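Local coordinates for beta-1,4-exocellulase (Thermobifida fusca, PDB 4B4H), which probably cleaves beta-1,4 glycosidic bonds of cellulose from the chain end, through the family 6 glycoside hydrolase catalytic domain that makes up this chain, at residues D101-D104 with R105-E109; G213-V216 with D217-H220; D268-Q271 with A272-K276. All blocks are in the same frame, centred on the assembly; numbering follows the deposited sequence. Where two conformers were deposited one is given.

All three contacts are local, each running between residues three to five apart in sequence, and all lie in the family 6 catalytic domain. Contact 1, the first turns of helix 103-121, is a surface contact in which only Tyr106 is buried. Contacts 2 and 3 are partly buried: contact 2 is the loop between helix 198-209 and strand 221-224, and contact 3 the last turns of helix 262-276. These two share neighbours, since both rest on helix 198-209 and on Phe278. The chemistry of the three follows their place: charged and alkyl groups mingle in contact 1, a hydroxyl and an aromatic ring shape the turn of contact 2, and leucines face inward in contact 3 while an arginine lies near a calcium-site residue.

Contact 1 of 3, residues D101-D104 with R105-E109; sequences DELD and RYKSE
Glu102 and Tyr106 are joined at the start of helix 103-121, where Glu102 holds the N-cap position and its O accepts the Tyr106 N at 3.1 Å in a nearly straight bond (163°). The same oxygen takes a second, weak bond from Arg105 N. Lys107 N to Leu103 O (2.9 Å) and Ser108 N to Asp104 O continue the helical ladder; a wider pi-type turn occupies 106-109.

Among apolar groups, Leu103 serves two partners. With its CG anti to the backbone N (chi1 -176°), the leucine sends its branches toward the later turn, and CG meets Lys107 CE at 3.6 Å while CD1 comes within 4.1 Å of CD2 of the Tyr106 ring. The lysine chain is extended beyond CG, and Lys107 CG lies 3.4 Å from Leu103 O. Tyr106 turns inward, its hydroxyl hydrogen-bonded to Glu134 and its ring meeting that of Tyr110. Leu103, Tyr106 and Lys107 lie against helix 162-175, touching Asn165, Ala170 and Tyr169 respectively.

One charged pair, Glu102 and Arg105, runs side by side, carboxylate and guanidinium planes 21° apart, yet the carboxylate touches the aliphatic part: OE1 is 3.5 Å from Arg105 CD and 4.3 Å from Arg105 NE, beyond a salt bridge. Glu102 OE2 instead binds the backbone N of Gly99, which holds the carboxylate back against the preceding loop. Acidic Glu102 and Asp104 at this N-terminal end probably interact favourably with the helix dipole, while the attraction of Glu102 for Arg105 is likely to be modest.

Contact 2 of 3, residues G213-V216 with D217-H220; sequences GSTV and DYVH
Thr215 and Tyr218 close a short 3-10 turn in the loop that leads from helix 198-209 into strand 221-224. Tyr218 N donates to Thr215 O at 3.0 Å with an almost straight N-H (165°), and Val219 N repeats the step to Val216 O; both donors stand well above the carbonyl planes. The Thr215 hydroxyl reaches forward as well: OG1 lies between the backbone N and the carbonyl carbon (chi1 73°), where it accepts a bent bond (135°) from Asp217 N at 3.1 Å and sits 3.2 Å from Asp217 CB. This is an ST turn placed at the opening of the 3-10 segment. The Asp217 carboxylate is engaged by Arg279 in a salt bridge, not by the threonine.

Packing gathers round the Tyr218 ring. Thr215 OG1 lies over one face, while Ser214 OG and Gly213 O approach the edge; the serine hydroxyl is hydrogen-bonded to Ala209 O at the end of helix 198-209. Val216 and Val219 reach Phe278 and that same helix, and Val219 also touches Leu171 of helix 162-175. Tyr218 CD2 comes within 3.3 Å of Thr215 N, which lies off the ring plane, and within 3.5 Å of Ser214 OG at the edge.

Contact 3 of 3, residues D268-Q271 with A272-K276; sequences DLRQ and ALIAK
Leu269 and Leu273, one turn apart in the last part of helix 262-276, are linked by backbone and side chain alike. Leu273 N donates to Leu269 O at 2.8 Å, and the bonds Ala272 N to Asp268 O, Ile274 N to Arg270 O and Ala275 N to Gln271 O complete an unbroken alpha-helical set.

Apolar contact is close, Leu273 CD1 lying 3.6 Å from Leu269 CG. The same branch rests against the backbone, CD1 3.3 Å from Leu269 O. Replacing Leu273 by alanine removes both branches, which is likely to leave Leu269 and Phe205 without the leucine that touches both.

Charge and methyl meet on another side. The extended Arg270 chain, CG anti to the backbone N (chi1 -172°), lays the guanidinium beside the next turn; Ile274 CD1 sits over one face, 3.3 Å from Arg270 NH1. Arg270 NE donates to Ile282 O and NH2 weakly to Ser280 O, which together probably limit the group's rotation. The Arg270 side chain is about 5 Å from that of Asp281, a residue of a calcium site known for this protein, though no calcium is bound to this chain.

Leu273 and Ala272 pack on helix 198-209, Lys276 salt-bridges Asp203 there, and Leu269 and Arg270 lie against Met284 of strand 283-287.

Contact 1 of 3, residues D101-D104 with R105-E109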
loop_
_atom_site.group_PDB
_atom_site.type_symbol
_atom_site.label_atom_id
_atom_site.label_comp_id
_atom_site.label_asym_id
_atom_site.label_seq_id
_atom_site.Cartn_x
_atom_site.Cartn_y
_atom_site.Cartn_z
ATOM N N ASP A 101 8.207 5.272 -21.715
ATOM C CA ASP A 101 9.318 6.123 -22.146
ATOM C C ASP A 101 9.250 7.540 -21.564
ATOM O O ASP A 101 10.072 8.403 -21.898
ATOM C CB ASP A 101 9.405 6.161 -23.677
ATOM C CG ASP A 101 9.566 4.782 -24.278
ATOM O OD1 ASP A 101 10.697 4.245 -24.305
ATOM O OD2 ASP A 101 8.536 4.206 -24.695
ATOM N N GLU A 102 8.282 7.761 -20.674
ATOM C CA GLU A 102 7.958 9.107 -20.204
ATOM C C GLU A 102 8.620 9.556 -18.886
ATOM O O GLU A 102 8.093 10.436 -18.218
ATOM C CB GLU A 102 6.428 9.286 -20.131
ATOM C CG GLU A 102 5.697 9.196 -21.473
ATOM C CD GLU A 102 4.300 9.780 -21.401
ATOM O OE1 GLU A 102 4.155 11.014 -21.433
ATOM O OE2 GLU A 102 3.330 9.006 -21.308
ATOM N N LEU A 103 9.797 9.025 -18.557
ATOM C CA LEU A 103 10.498 9.443 -17.335
ATOM C C LEU A 103 10.701 10.966 -17.255
ATOM O O LEU A 103 10.520 11.574 -16.186
ATOM C CB LEU A 103 11.836 8.714 -17.197
ATOM C CG LEU A 103 12.669 8.956 -15.927
ATOM C CD1 LEU A 103 11.863 8.753 -14.647
ATOM C CD2 LEU A 103 13.901 8.069 -15.918
ATOM N N ASP A 104 11.064 11.580 -18.376
ATOM C CA ASP A 104 11.262 13.029 -18.387
ATOM C C ASP A 104 10.029 13.848 -17.967
ATOM O O ASP A 104 10.170 14.871 -17.274
ATOM C CB ASP A 104 11.828 13.505 -19.722
ATOM C CG ASP A 104 13.276 13.075 -19.934
ATOM O OD1 ASP A 104 14.019 12.914 -18.941
ATOM O OD2 ASP A 104 13.670 12.899 -21.111
ATOM N N ARG A 105 8.834 13.377 -18.347
ATOM C CA ARG A 105 7.563 13.996 -17.949
ATOM C C ARG A 105 7.259 13.738 -16.472
ATOM O O ARG A 105 6.735 14.609 -15.747
ATOM C CB ARG A 105 6.414 13.438 -18.792
ATOM C CG ARG A 105 5.091 14.144 -18.558
ATOM C CD ARG A 105 4.160 14.110 -19.761
ATOM N NE ARG A 105 2.814 14.569 -19.428
ATOM C CZ ARG A 105 2.343 15.800 -19.643
ATOM N NH1 ARG A 105 3.101 16.737 -20.204
ATOM N NH2 ARG A 105 1.100 16.090 -19.308
ATOM N N TYR A 106 7.608 12.539 -16.030
ATOM C CA TYR A 106 7.498 12.205 -14.612
ATOM C C TYR A 106 8.294 13.196 -13.774
ATOM O O TYR A 106 7.795 13.686 -12.766
ATOM C CB TYR A 106 8.000 10.787 -14.343
ATOM C CG TYR A 106 7.963 10.370 -12.881
ATOM C CD1 TYR A 106 6.775 9.962 -12.289
ATOM C CD2 TYR A 106 9.126 10.357 -12.106
ATOM C CE1 TYR A 106 6.731 9.565 -10.964
ATOM C CE2 TYR A 106 9.095 9.945 -10.767
ATOM C CZ TYR A 106 7.891 9.555 -10.208
ATOM O OH TYR A 106 7.842 9.137 -8.869
ATOM N N LYS A 107 9.517 13.495 -14.207
ATOM C CA LYS A 107 10.409 14.344 -13.433
ATOM C C LYS A 107 9.945 15.799 -13.446
ATOM O O LYS A 107 9.830 16.419 -12.404
ATOM C CB LYS A 107 11.848 14.255 -13.955
ATOM C CG LYS A 107 12.538 12.918 -13.794
ATOM C CD LYS A 107 13.893 12.937 -14.497
ATOM C CE LYS A 107 14.594 11.600 -14.361
ATOM N NZ LYS A 107 16.028 11.653 -14.732
ATOM N N SER A 108 9.678 16.327 -14.634
ATOM C CA SER A 108 9.381 17.751 -14.791
ATOM C C SER A 108 7.943 18.200 -14.533
ATOM O O SER A 108 7.715 19.354 -14.124
ATOM C CB SER A 108 9.821 18.235 -16.176
ATOM O OG SER A 108 9.572 19.619 -16.323
ATOM N N GLU A 109 6.975 17.319 -14.813
ATOM C CA GLU A 109 5.552 17.680 -14.751
ATOM C C GLU A 109 4.803 17.047 -13.581
ATOM O O GLU A 109 3.650 17.389 -13.331
ATOM C CB GLU A 109 4.836 17.351 -16.080
ATOM C CG GLU A 109 5.540 17.871 -17.327
ATOM C CD GLU A 109 5.940 19.336 -17.232
ATOM O OE1 GLU A 109 5.080 20.182 -16.913
ATOM O OE2 GLU A 109 7.126 19.649 -17.482
#

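Contact 2 of 3, residues G213-V216 with D217-H220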
loop_
_atom_site.group_PDB
_atom_site.type_symbol
_atom_site.label_atom_id
_atom_site.label_comp_id
_atom_site.label_asym_id
_atom_site.label_seq_id
_atom_site.Cartn_x
_atom_site.Cartn_y
_atom_site.Cartn_z
ATOM N N GLY A 213 20.927 10.574 -7.802
ATOM C CA GLY A 213 21.481 11.503 -6.820
ATOM C C GLY A 213 21.031 11.259 -5.396
ATOM O O GLY A 213 21.506 11.917 -4.487
ATOM N N SER A 214 20.104 10.327 -5.200
ATOM C CA SER A 214 19.608 9.997 -3.862
ATOM C C SER A 214 20.654 9.241 -3.015
ATOM O O SER A 214 21.638 8.693 -3.549
ATOM C CB SER A 214 18.295 9.222 -3.963
ATOM O OG SER A 214 17.730 8.916 -2.688
ATOM N N THR A 215 20.480 9.286 -1.692
ATOM C CA THR A 215 21.227 8.427 -0.766
ATOM C C THR A 215 20.204 7.815 0.176
ATOM O O THR A 215 19.043 8.242 0.185
ATOM C CB THR A 215 22.299 9.158 0.077
ATOM O OG1 THR A 215 21.663 9.954 1.081
ATOM C CG2 THR A 215 23.220 10.029 -0.782
ATOM N N VAL A 216 20.620 6.818 0.955
ATOM C CA VAL A 216 19.757 6.231 2.007
ATOM C C VAL A 216 19.278 7.275 3.010
ATOM O O VAL A 216 18.260 7.093 3.658
ATOM C CB VAL A 216 20.432 5.034 2.734
ATOM C CG1 VAL A 216 20.792 3.933 1.739
ATOM C CG2 VAL A 216 21.649 5.479 3.557
ATOM N N ASP A 217 20.011 8.378 3.118
ATOM C CA ASP A 217 19.643 9.485 4.002
ATOM C C ASP A 217 18.364 10.235 3.576
ATOM O O ASP A 217 17.865 11.094 4.315
ATOM C CB ASP A 217 20.839 10.429 4.151
ATOM C CG ASP A 217 21.962 9.822 5.011
ATOM O OD1 ASP A 217 21.679 9.379 6.139
ATOM O OD2 ASP A 217 23.130 9.782 4.572
ATOM N N TYR A 218 17.833 9.908 2.389
ATOM C CA TYR A 218 16.530 10.434 1.957
ATOM C C TYR A 218 15.377 9.442 2.173
ATOM O O TYR A 218 14.233 9.716 1.797
ATOM C CB TYR A 218 16.576 10.885 0.492
ATOM C CG TYR A 218 17.598 11.958 0.229
ATOM C CD1 TYR A 218 17.663 13.114 1.018
ATOM C CD2 TYR A 218 18.513 11.810 -0.800
ATOM C CE1 TYR A 218 18.615 14.087 0.765
ATOM C CE2 TYR A 218 19.468 12.774 -1.062
ATOM C CZ TYR A 218 19.515 13.911 -0.279
ATOM O OH TYR A 218 20.481 14.847 -0.545
ATOM N N VAL A 219 15.679 8.288 2.766
ATOM C CA VAL A 219 14.640 7.302 3.073
ATOM C C VAL A 219 14.429 7.226 4.572
ATOM O O VAL A 219 15.353 6.905 5.321
ATOM C CB VAL A 219 14.991 5.907 2.518
ATOM C CG1 VAL A 219 13.858 4.916 2.802
ATOM C CG2 VAL A 219 15.218 5.993 1.017
ATOM N N HIS A 220 13.203 7.533 4.994
ATOM C CA HIS A 220 12.884 7.552 6.405
ATOM C C HIS A 220 12.360 6.220 6.844
ATOM O O HIS A 220 12.392 5.894 8.044
ATOM C CB HIS A 220 11.866 8.649 6.715
ATOM C CG HIS A 220 11.929 9.127 8.143
ATOM N ND1 HIS A 220 12.866 9.990 8.578
ATOM C CD2 HIS A 220 11.159 8.794 9.250
ATOM C CE1 HIS A 220 12.699 10.206 9.891
ATOM N NE2 HIS A 220 11.655 9.477 10.304
#

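Contact 3 of 3, residues D268-Q271 with A272-K276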
loop_
_atom_site.group_PDB
_atom_site.type_symbol
_atom_site.label_atom_id
_atom_site.label_comp_id
_atom_site.label_asym_id
_atom_site.label_seq_id
_atom_site.Cartn_x
_atom_site.Cartn_y
_atom_site.Cartn_z
ATOM N N ASP A 268 11.422 -8.302 9.858
ATOM C CA ASP A 268 12.567 -8.933 9.191
ATOM C C ASP A 268 13.138 -8.049 8.085
ATOM O O ASP A 268 14.342 -7.868 8.008
ATOM C CB ASP A 268 12.187 -10.312 8.638
ATOM C CG ASP A 268 12.330 -11.420 9.676
ATOM O OD1 ASP A 268 12.613 -11.125 10.859
ATOM O OD2 ASP A 268 12.172 -12.602 9.319
ATOM N N LEU A 269 12.264 -7.472 7.260
ATOM C CA LEU A 269 12.691 -6.587 6.180
ATOM C C LEU A 269 13.494 -5.404 6.730
ATOM O O LEU A 269 14.540 -5.055 6.171
ATOM C CB LEU A 269 11.483 -6.122 5.357
ATOM C CG LEU A 269 11.697 -5.373 4.041
ATOM C CD1 LEU A 269 12.165 -6.292 2.920
ATOM C CD2 LEU A 269 10.410 -4.661 3.658
ATOM N N ARG A 270 13.022 -4.831 7.846
ATOM C CA ARG A 270 13.677 -3.682 8.482
ATOM C C ARG A 270 15.142 -3.996 8.802
ATOM O O ARG A 270 16.034 -3.197 8.502
ATOM C CB ARG A 270 12.928 -3.245 9.744
ATOM C CG ARG A 270 13.464 -1.947 10.315
ATOM C CD ARG A 270 12.889 -1.646 11.684
ATOM N NE ARG A 270 13.523 -0.450 12.228
ATOM C CZ ARG A 270 14.681 -0.445 12.886
ATOM N NH1 ARG A 270 15.336 -1.579 13.101
ATOM N NH2 ARG A 270 15.179 0.701 13.334
ATOM N N GLN A 271 15.372 -5.170 9.384
ATOM C CA GLN A 271 16.722 -5.651 9.690
ATOM C C GLN A 271 17.562 -5.896 8.437
ATOM O O GLN A 271 18.707 -5.465 8.364
ATOM C CB GLN A 271 16.684 -6.893 10.597
ATOM C CG GLN A 271 16.297 -6.617 12.051
ATOM C CD GLN A 271 16.863 -5.311 12.595
ATOM O OE1 GLN A 271 18.056 -5.014 12.449
ATOM N NE2 GLN A 271 16.002 -4.516 13.216
ATOM N N ALA A 272 16.975 -6.569 7.447
ATOM C CA ALA A 272 17.646 -6.795 6.166
ATOM C C ALA A 272 18.092 -5.483 5.526
ATOM O O ALA A 272 19.216 -5.375 5.036
ATOM C CB ALA A 272 16.756 -7.577 5.222
ATOM N N LEU A 273 17.225 -4.471 5.575
ATOM C CA LEU A 273 17.505 -3.203 4.906
ATOM C C LEU A 273 18.627 -2.448 5.586
ATOM O O LEU A 273 19.464 -1.844 4.924
ATOM C CB LEU A 273 16.246 -2.341 4.813
ATOM C CG LEU A 273 15.175 -2.904 3.873
ATOM C CD1 LEU A 273 13.799 -2.441 4.340
ATOM C CD2 LEU A 273 15.412 -2.560 2.400
ATOM N N ILE A 274 18.645 -2.482 6.915
ATOM C CA ILE A 274 19.710 -1.818 7.649
ATOM C C ILE A 274 21.052 -2.481 7.341
ATOM O O ILE A 274 22.037 -1.784 7.094
ATOM C CB ILE A 274 19.443 -1.779 9.169
ATOM C CG1 ILE A 274 18.123 -1.052 9.456
ATOM C CG2 ILE A 274 20.593 -1.081 9.890
ATOM C CD1 ILE A 274 17.784 -0.950 10.929
ATOM N N ALA A 275 21.052 -3.813 7.292
ATOM C CA ALA A 275 22.244 -4.594 6.939
ATOM C C ALA A 275 22.767 -4.246 5.539
ATOM O O ALA A 275 23.980 -4.119 5.328
ATOM C CB ALA A 275 21.969 -6.089 7.079
ATOM N N LYS A 276 21.846 -4.079 4.596
ATOM C CA LYS A 276 22.167 -3.626 3.242
ATOM C C LYS A 276 22.798 -2.228 3.207
ATOM O O LYS A 276 23.615 -1.926 2.319
ATOM C CB LYS A 276 20.904 -3.672 2.376
ATOM C CG LYS A 276 21.113 -3.393 0.893
ATOM C CD LYS A 276 21.938 -4.465 0.195
ATOM C CE LYS A 276 22.201 -4.069 -1.253
ATOM N NZ LYS A 276 23.185 -4.941 -1.966
#